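Local coordinates for protein HAD-superfamily hydrolase, subfamily IA, variant 1 (PDB 3KZX) that probably hydrolyses 2-phosphoglycolate to glycolate and phosphate, as a phosphatase of the HAD superfamily, at residues Q24-L36 with L115-K128. Sequence-based numbering, arbitrary orientation.
Sequences QPTAVIFDWYNTL and LKENNITMAIVSNK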
ATOM      1  N   GLN A  24      -9.302  -0.281 -20.827  1.00 14.63           N
ATOM      2  CA  GLN A  24      -9.700  -0.229 -19.439  1.00 12.71           C
ATOM      3  C   GLN A  24      -9.184  -1.486 -18.747  1.00 10.64           C
ATOM      4  O   GLN A  24      -9.051  -2.533 -19.392  1.00  9.09           O
ATOM      5  CB  GLN A  24     -11.213  -0.117 -19.290  1.00 12.88           C
ATOM      6  CG  GLN A  24     -12.009  -1.392 -19.551  1.00 13.35           C
ATOM      7  CD  GLN A  24     -13.485  -1.165 -19.355  1.00 14.48           C
ATOM      8  OE1 GLN A  24     -14.151  -1.856 -18.566  1.00 16.60           O
ATOM      9  NE2 GLN A  24     -14.004  -0.172 -20.043  1.00 12.59           N
ATOM     10  N   PRO A  25      -8.897  -1.388 -17.441  1.00  9.09           N
ATOM     11  CA  PRO A  25      -8.342  -2.544 -16.763  1.00  8.89           C
ATOM     12  C   PRO A  25      -9.360  -3.663 -16.536  1.00  7.90           C
ATOM     13  O   PRO A  25     -10.539  -3.406 -16.276  1.00  7.34           O
ATOM     14  CB  PRO A  25      -7.849  -1.960 -15.439  1.00  8.31           C
ATOM     15  CG  PRO A  25      -8.747  -0.819 -15.185  1.00  8.72           C
ATOM     16  CD  PRO A  25      -9.030  -0.235 -16.515  1.00  9.02           C
ATOM     17  N   THR A  26      -8.896  -4.901 -16.667  1.00  7.79           N
ATOM     18  CA  THR A  26      -9.687  -6.064 -16.298  1.00  7.38           C
ATOM     19  C   THR A  26      -9.714  -6.293 -14.782  1.00  7.17           C
ATOM     20  O   THR A  26     -10.610  -6.949 -14.264  1.00  8.43           O
ATOM     21  CB  THR A  26      -9.115  -7.360 -16.960  1.00  6.71           C
ATOM     22  OG1 THR A  26      -7.710  -7.456 -16.620  1.00  7.40           O
ATOM     23  CG2 THR A  26      -9.352  -7.344 -18.487  1.00  7.34           C
ATOM     24  N   ALA A  27      -8.703  -5.785 -14.067  1.00  7.57           N
ATOM     25  CA  ALA A  27      -8.678  -5.799 -12.615  1.00  7.16           C
ATOM     26  C   ALA A  27      -7.706  -4.739 -12.107  1.00  6.90           C
ATOM     27  O   ALA A  27      -6.804  -4.316 -12.849  1.00  7.12           O
ATOM     28  CB  ALA A  27      -8.268  -7.197 -12.099  1.00  7.27           C
ATOM     29  N   VAL A  28      -7.891  -4.290 -10.877  1.00  6.30           N
ATOM     30  CA  VAL A  28      -6.967  -3.313 -10.288  1.00  6.12           C
ATOM     31  C   VAL A  28      -6.504  -3.881  -8.952  1.00  6.73           C
ATOM     32  O   VAL A  28      -7.300  -4.147  -8.070  1.00  8.20           O
ATOM     33  CB  VAL A  28      -7.591  -1.924 -10.088  1.00  6.84           C
ATOM     34  CG1 VAL A  28      -6.561  -0.928  -9.422  1.00  6.01           C
ATOM     35  CG2 VAL A  28      -8.105  -1.372 -11.436  1.00  5.91           C
ATOM     36  N   ILE A  29      -5.198  -4.038  -8.816  1.00  6.54           N
ATOM     37  CA  ILE A  29      -4.585  -4.518  -7.584  1.00  7.29           C
ATOM     38  C   ILE A  29      -3.953  -3.321  -6.876  1.00  6.63           C
ATOM     39  O   ILE A  29      -3.315  -2.503  -7.516  1.00  7.05           O
ATOM     40  CB  ILE A  29      -3.523  -5.616  -7.860  1.00  7.26           C
ATOM     41  CG1 ILE A  29      -4.144  -6.791  -8.637  1.00  7.92           C
ATOM     42  CG2 ILE A  29      -2.945  -6.153  -6.527  1.00  7.15           C
ATOM     43  CD1 ILE A  29      -3.138  -7.855  -9.023  1.00  6.97           C
ATOM     44  N   PHE A  30      -4.122  -3.247  -5.543  1.00  5.39           N
ATOM     45  CA  PHE A  30      -3.568  -2.172  -4.726  1.00  5.56           C
ATOM     46  C   PHE A  30      -2.625  -2.706  -3.686  1.00  6.29           C
ATOM     47  O   PHE A  30      -2.892  -3.735  -3.099  1.00  6.65           O
ATOM     48  CB  PHE A  30      -4.671  -1.434  -3.963  1.00  5.30           C
ATOM     49  CG  PHE A  30      -5.612  -0.641  -4.829  1.00  5.57           C
ATOM     50  CD1 PHE A  30      -5.349   0.705  -5.109  1.00  6.57           C
ATOM     51  CD2 PHE A  30      -6.756  -1.212  -5.367  1.00  6.94           C
ATOM     52  CE1 PHE A  30      -6.194   1.447  -5.887  1.00  6.29           C
ATOM     53  CE2 PHE A  30      -7.616  -0.448  -6.172  1.00  5.42           C
ATOM     54  CZ  PHE A  30      -7.337   0.866  -6.414  1.00  4.55           C
ATOM     55  N   ASP A  31      -1.554  -1.982  -3.410  1.00  6.82           N
ATOM     56  CA  ASP A  31      -0.827  -2.214  -2.183  1.00  6.98           C
ATOM     57  C   ASP A  31      -1.538  -1.455  -1.074  1.00  7.47           C
ATOM     58  O   ASP A  31      -2.367  -0.565  -1.350  1.00  7.75           O
ATOM     59  CB  ASP A  31       0.601  -1.705  -2.350  1.00  6.60           C
ATOM     60  CG  ASP A  31       1.581  -2.307  -1.318  1.00  5.95           C
ATOM     61  OD1 ASP A  31       1.165  -3.063  -0.416  1.00  6.25           O
ATOM     62  OD2 ASP A  31       2.783  -2.031  -1.459  1.00  6.57           O
ATOM     63  N   TRP A  32      -1.227  -1.805   0.178  1.00  6.92           N
ATOM     64  CA  TRP A  32      -1.884  -1.243   1.330  1.00  6.38           C
ATOM     65  C   TRP A  32      -1.042  -0.064   1.892  1.00  6.13           C
ATOM     66  O   TRP A  32      -1.322   1.109   1.623  1.00  6.12           O
ATOM     67  CB  TRP A  32      -2.147  -2.378   2.351  1.00  6.75           C
ATOM     68  CG  TRP A  32      -2.888  -2.008   3.550  1.00  5.12           C
ATOM     69  CD1 TRP A  32      -2.404  -1.978   4.829  1.00  8.99           C
ATOM     70  CD2 TRP A  32      -4.249  -1.561   3.629  1.00  7.83           C
ATOM     71  NE1 TRP A  32      -3.383  -1.560   5.693  1.00  7.59           N
ATOM     72  CE2 TRP A  32      -4.526  -1.302   4.982  1.00  8.19           C
ATOM     73  CE3 TRP A  32      -5.259  -1.357   2.683  1.00  6.29           C
ATOM     74  CZ2 TRP A  32      -5.775  -0.858   5.422  1.00  7.96           C
ATOM     75  CZ3 TRP A  32      -6.502  -0.907   3.124  1.00 10.12           C
ATOM     76  CH2 TRP A  32      -6.742  -0.663   4.484  1.00  7.92           C
ATOM     77  N   TYR A  33       0.033  -0.369   2.598  1.00  6.03           N
ATOM     78  CA  TYR A  33       0.813   0.675   3.240  1.00  6.40           C
ATOM     79  C   TYR A  33       1.509   1.560   2.191  1.00  7.14           C
ATOM     80  O   TYR A  33       2.152   1.055   1.302  1.00  7.15           O
ATOM     81  CB  TYR A  33       1.879   0.083   4.160  1.00  5.86           C
ATOM     82  CG  TYR A  33       1.387  -0.467   5.491  1.00  4.66           C
ATOM     83  CD1 TYR A  33       0.364   0.162   6.214  1.00  4.70           C
ATOM     84  CD2 TYR A  33       1.981  -1.565   6.043  1.00  7.00           C
ATOM     85  CE1 TYR A  33      -0.063  -0.351   7.417  1.00  8.49           C
ATOM     86  CE2 TYR A  33       1.581  -2.079   7.277  1.00  9.30           C
ATOM     87  CZ  TYR A  33       0.557  -1.485   7.951  1.00  9.46           C
ATOM     88  OH  TYR A  33       0.197  -2.001   9.184  1.00  7.36           O
ATOM     89  N   ASN A  34       1.366   2.885   2.329  1.00  7.75           N
ATOM     90  CA  ASN A  34       1.998   3.873   1.438  1.00  8.22           C
ATOM     91  C   ASN A  34       1.441   3.933   0.004  1.00  8.45           C
ATOM     92  O   ASN A  34       1.953   4.659  -0.843  1.00  7.72           O
ATOM     93  CB  ASN A  34       3.514   3.736   1.503  1.00  9.29           C
ATOM     94  CG  ASN A  34       4.008   3.754   2.944  1.00  9.64           C
ATOM     95  OD1 ASN A  34       3.815   4.740   3.661  1.00 11.27           O
ATOM     96  ND2 ASN A  34       4.582   2.649   3.399  1.00 13.19           N
ATOM     97  N   THR A  35       0.351   3.205  -0.225  1.00  7.34           N
ATOM     98  CA  THR A  35      -0.452   3.310  -1.438  1.00  7.26           C
ATOM     99  C   THR A  35      -1.857   3.686  -0.971  1.00  7.26           C
ATOM    100  O   THR A  35      -2.180   4.886  -0.851  1.00  7.03           O
ATOM    101  CB  THR A  35      -0.354   1.997  -2.282  1.00  7.60           C
ATOM    102  OG1 THR A  35       1.037   1.783  -2.609  1.00 10.18           O
ATOM    103  CG2 THR A  35      -1.195   2.104  -3.592  1.00  7.79           C
ATOM    104  N   LEU A  36      -2.702   2.707  -0.662  1.00  7.10           N
ATOM    105  CA  LEU A  36      -4.011   3.076  -0.110  1.00  7.74           C
ATOM    106  C   LEU A  36      -3.915   3.875   1.215  1.00  7.50           C
ATOM    107  O   LEU A  36      -4.680   4.812   1.428  1.00  7.95           O
ATOM    108  CB  LEU A  36      -4.937   1.865   0.049  1.00  8.25           C
ATOM    109  CG  LEU A  36      -5.496   1.216  -1.238  1.00  7.95           C
ATOM    110  CD1 LEU A  36      -6.137  -0.162  -0.930  1.00  7.14           C
ATOM    111  CD2 LEU A  36      -6.494   2.180  -1.974  1.00  7.95           C
ATOM    112  N   LEU A 115     -14.374   2.203  -9.091  1.00  5.70           N
ATOM    113  CA  LEU A 115     -14.090   0.896  -9.666  1.00  5.30           C
ATOM    114  C   LEU A 115     -15.221  -0.104  -9.385  1.00  4.74           C
ATOM    115  O   LEU A 115     -15.651  -0.839 -10.278  1.00  5.45           O
ATOM    116  CB  LEU A 115     -12.746   0.375  -9.167  1.00  5.20           C
ATOM    117  CG  LEU A 115     -11.534   1.194  -9.654  1.00  5.50           C
ATOM    118  CD1 LEU A 115     -10.234   0.809  -8.892  1.00  5.92           C
ATOM    119  CD2 LEU A 115     -11.342   0.994 -11.220  1.00  7.22           C
ATOM    120  N   LYS A 116     -15.741  -0.088  -8.173  1.00  4.59           N
ATOM    121  CA  LYS A 116     -16.809  -1.001  -7.788  1.00  4.45           C
ATOM    122  C   LYS A 116     -18.053  -0.711  -8.610  1.00  3.99           C
ATOM    123  O   LYS A 116     -18.715  -1.627  -9.141  1.00  4.04           O
ATOM    124  CB  LYS A 116     -17.129  -0.857  -6.293  1.00  4.31           C
ATOM    125  N   GLU A 117     -18.404   0.571  -8.703  1.00  4.39           N
ATOM    126  CA  GLU A 117     -19.608   0.947  -9.485  1.00  5.40           C
ATOM    127  C   GLU A 117     -19.522   0.573 -10.975  1.00  4.80           C
ATOM    128  O   GLU A 117     -20.531   0.351 -11.633  1.00  4.81           O
ATOM    129  CB  GLU A 117     -19.864   2.443  -9.359  1.00  5.72           C
ATOM    130  CG  GLU A 117     -20.282   2.852  -7.982  1.00  9.14           C
ATOM    131  CD  GLU A 117     -21.204   3.995  -8.048  1.00 15.98           C
ATOM    132  OE1 GLU A 117     -22.419   3.738  -8.155  1.00 10.07           O
ATOM    133  OE2 GLU A 117     -20.690   5.133  -8.072  1.00 21.46           O
ATOM    134  N   ASN A 118     -18.304   0.519 -11.499  1.00  5.83           N
ATOM    135  CA  ASN A 118     -18.055   0.162 -12.870  1.00  6.28           C
ATOM    136  C   ASN A 118     -17.816  -1.343 -13.038  1.00  6.65           C
ATOM    137  O   ASN A 118     -17.523  -1.836 -14.151  1.00  6.81           O
ATOM    138  CB  ASN A 118     -16.837   0.961 -13.382  1.00  5.86           C
ATOM    139  CG  ASN A 118     -17.195   2.369 -13.825  1.00  7.26           C
ATOM    140  OD1 ASN A 118     -17.738   2.544 -14.908  1.00  7.64           O
ATOM    141  ND2 ASN A 118     -16.864   3.389 -13.003  1.00  5.85           N
ATOM    142  N   ASN A 119     -17.888  -2.079 -11.929  1.00  7.50           N
ATOM    143  CA  ASN A 119     -17.770  -3.544 -11.938  1.00  7.66           C
ATOM    144  C   ASN A 119     -16.344  -4.009 -12.336  1.00  7.36           C
ATOM    145  O   ASN A 119     -16.169  -4.997 -13.040  1.00  5.67           O
ATOM    146  CB  ASN A 119     -18.834  -4.127 -12.889  1.00  7.76           C
ATOM    147  CG  ASN A 119     -19.426  -5.474 -12.426  1.00 10.51           C
ATOM    148  OD1 ASN A 119     -20.369  -5.997 -13.064  1.00 18.67           O
ATOM    149  ND2 ASN A 119     -18.918  -6.028 -11.343  1.00  9.72           N
ATOM    150  N   ILE A 120     -15.337  -3.275 -11.870  1.00  7.23           N
ATOM    151  CA  ILE A 120     -13.962  -3.617 -12.129  1.00  7.66           C
ATOM    152  C   ILE A 120     -13.451  -4.280 -10.846  1.00  8.03           C
ATOM    153  O   ILE A 120     -13.442  -3.644  -9.772  1.00  6.90           O
ATOM    154  CB  ILE A 120     -13.091  -2.360 -12.420  1.00  8.13           C
ATOM    155  CG1 ILE A 120     -13.695  -1.476 -13.524  1.00 11.47           C
ATOM    156  CG2 ILE A 120     -11.630  -2.753 -12.649  1.00  7.14           C
ATOM    157  CD1 ILE A 120     -13.292  -1.756 -14.896  1.00 13.84           C
ATOM    158  N   THR A 121     -13.047  -5.536 -10.960  1.00  6.73           N
ATOM    159  CA  THR A 121     -12.648  -6.331  -9.805  1.00  7.17           C
ATOM    160  C   THR A 121     -11.365  -5.791  -9.220  1.00  6.46           C
ATOM    161  O   THR A 121     -10.474  -5.365  -9.977  1.00  6.15           O
ATOM    162  CB  THR A 121     -12.429  -7.812 -10.210  1.00  7.93           C
ATOM    163  OG1 THR A 121     -13.601  -8.249 -10.898  1.00 11.48           O
ATOM    164  CG2 THR A 121     -12.214  -8.683  -8.950  1.00  5.39           C
ATOM    165  N   MET A 122     -11.276  -5.828  -7.893  1.00  6.30           N
ATOM    166  CA  MET A 122     -10.116  -5.320  -7.170  1.00  5.82           C
ATOM    167  C   MET A 122      -9.556  -6.328  -6.214  1.00  6.18           C
ATOM    168  O   MET A 122     -10.274  -7.200  -5.667  1.00  7.63           O
ATOM    169  CB  MET A 122     -10.462  -4.051  -6.375  1.00  5.39           C
ATOM    170  CG  MET A 122     -10.927  -2.883  -7.240  1.00  6.20           C
ATOM    171  SD  MET A 122     -11.512  -1.493  -6.244  1.00  7.12           S
ATOM    172  CE  MET A 122     -13.222  -1.972  -6.221  1.00  5.80           C
ATOM    173  N   ALA A 123      -8.266  -6.163  -5.964  1.00  5.55           N
ATOM    174  CA  ALA A 123      -7.582  -6.958  -4.963  1.00  5.66           C
ATOM    175  C   ALA A 123      -6.542  -6.147  -4.239  1.00  5.57           C
ATOM    176  O   ALA A 123      -6.163  -5.065  -4.713  1.00  6.87           O
ATOM    177  CB  ALA A 123      -6.957  -8.181  -5.605  1.00  5.83           C
ATOM    178  N   ILE A 124      -6.118  -6.648  -3.072  1.00  5.36           N
ATOM    179  CA  ILE A 124      -4.944  -6.109  -2.359  1.00  6.22           C
ATOM    180  C   ILE A 124      -3.846  -7.158  -2.347  1.00  6.86           C
ATOM    181  O   ILE A 124      -4.091  -8.351  -2.085  1.00  6.44           O
ATOM    182  CB  ILE A 124      -5.295  -5.662  -0.934  1.00  6.63           C
ATOM    183  CG1 ILE A 124      -6.088  -4.331  -0.984  1.00  7.96           C
ATOM    184  CG2 ILE A 124      -4.044  -5.488   0.017  1.00  4.52           C
ATOM    185  CD1 ILE A 124      -6.877  -4.102   0.258  1.00 13.51           C
ATOM    186  N   VAL A 125      -2.639  -6.704  -2.650  1.00  4.83           N
ATOM    187  CA  VAL A 125      -1.430  -7.510  -2.480  1.00  6.58           C
ATOM    188  C   VAL A 125      -0.377  -6.711  -1.687  1.00  5.40           C
ATOM    189  O   VAL A 125       0.123  -5.701  -2.170  1.00  6.27           O
ATOM    190  CB  VAL A 125      -0.871  -7.979  -3.817  1.00  6.08           C
ATOM    191  CG1 VAL A 125       0.443  -8.787  -3.639  1.00  6.66           C
ATOM    192  CG2 VAL A 125      -1.913  -8.823  -4.538  1.00  8.44           C
ATOM    193  N   SER A 126      -0.064  -7.209  -0.479  1.00  5.84           N
ATOM    194  CA  SER A 126       0.724  -6.543   0.526  1.00  6.34           C
ATOM    195  C   SER A 126       1.678  -7.524   1.198  1.00  6.76           C
ATOM    196  O   SER A 126       1.360  -8.724   1.301  1.00  7.81           O
ATOM    197  CB  SER A 126      -0.217  -5.959   1.599  1.00  7.11           C
ATOM    198  OG  SER A 126       0.515  -5.389   2.670  1.00  7.04           O
ATOM    199  N   ASN A 127       2.826  -7.025   1.671  1.00  6.91           N
ATOM    200  CA  ASN A 127       3.722  -7.806   2.520  1.00  7.56           C
ATOM    201  C   ASN A 127       3.388  -7.742   4.020  1.00  6.95           C
ATOM    202  O   ASN A 127       4.045  -8.395   4.830  1.00  7.57           O
ATOM    203  CB  ASN A 127       5.192  -7.443   2.270  1.00  7.69           C
ATOM    204  CG  ASN A 127       5.734  -8.040   0.967  1.00  8.85           C
ATOM    205  OD1 ASN A 127       5.013  -8.743   0.208  1.00  8.14           O
ATOM    206  ND2 ASN A 127       7.027  -7.761   0.695  1.00  7.41           N
ATOM    207  N   LYS A 128       2.360  -6.995   4.383  1.00  6.96           N
ATOM    208  CA  LYS A 128       1.830  -7.081   5.726  1.00  7.52           C
ATOM    209  C   LYS A 128       1.280  -8.483   5.999  1.00  7.30           C
ATOM    210  O   LYS A 128       0.694  -9.122   5.124  1.00  6.52           O
ATOM    211  CB  LYS A 128       0.747  -6.045   5.964  1.00  6.95           C
ATOM    212  CG  LYS A 128       0.207  -5.993   7.374  1.00  9.17           C
ATOM    213  CD  LYS A 128      -0.832  -4.898   7.525  1.00  9.29           C
ATOM    214  CE  LYS A 128      -1.447  -4.888   8.887  1.00  8.01           C
ATOM    215  NZ  LYS A 128      -0.434  -4.652   9.963  1.00  6.12           N
TER
HETATM  216  O   HOH W   1     -13.185  -6.791 -13.732  1.00 15.82           O
HETATM  217  O   HOH W   2       4.026  -4.513   0.767  1.00  4.91           O
HETATM  218  O   HOH W   3       1.468  -2.907   2.295  1.00  6.49           O
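Val-28 and Phe-30 are laced to strand 121-126 by four backbone hydrogen bonds. Val-28 N donates to Thr-121 O, and Ala-123 N returns to Val-28 O. Phe-30 N then donates to Ala-123 O (2.9 Å), and Val-125 N to Phe-30 O. On one face of this parallel pair, Leu-115 CD1 meets the edge of the Phe-30 ring in its plane, 3.8 Å from CZ. It also packs on Val-28 CG2, which lies against Ile-120 CG2 as well. Met-122 SD makes an oblique Met-aromatic contact with the Phe-30 ring, 4.0 Å from CE2. On the other face, Ile-29 CG2 presses tightly on Val-125 CG2 (3.5 Å). These are neighbouring inner strands of the Rossmann-like HAD core. Strand 27-30 leads into the DxxxT/V motif, whose first Asp is normally the nucleophile; Asp-31 holds that place here. Asp-31 OD1 accepts from Trp-32 N, which lies above the carboxylate plane, and from water 3, 2.7 Å away. That water also accepts from Tyr-33 N and bonds Ser-126 OG. Ser-126 OG in turn accepts from Lys-128 N, forming an ST turn. Lys-128 runs extended to CE, then bends (chi4 61°) to bring NZ 2.8 Å from Tyr-33 OH. Asp-100 hydrogen-bonds that hydroxyl. Lys-159 forms a salt bridge with Asp-31 OD2 and also donates to Val-125 O.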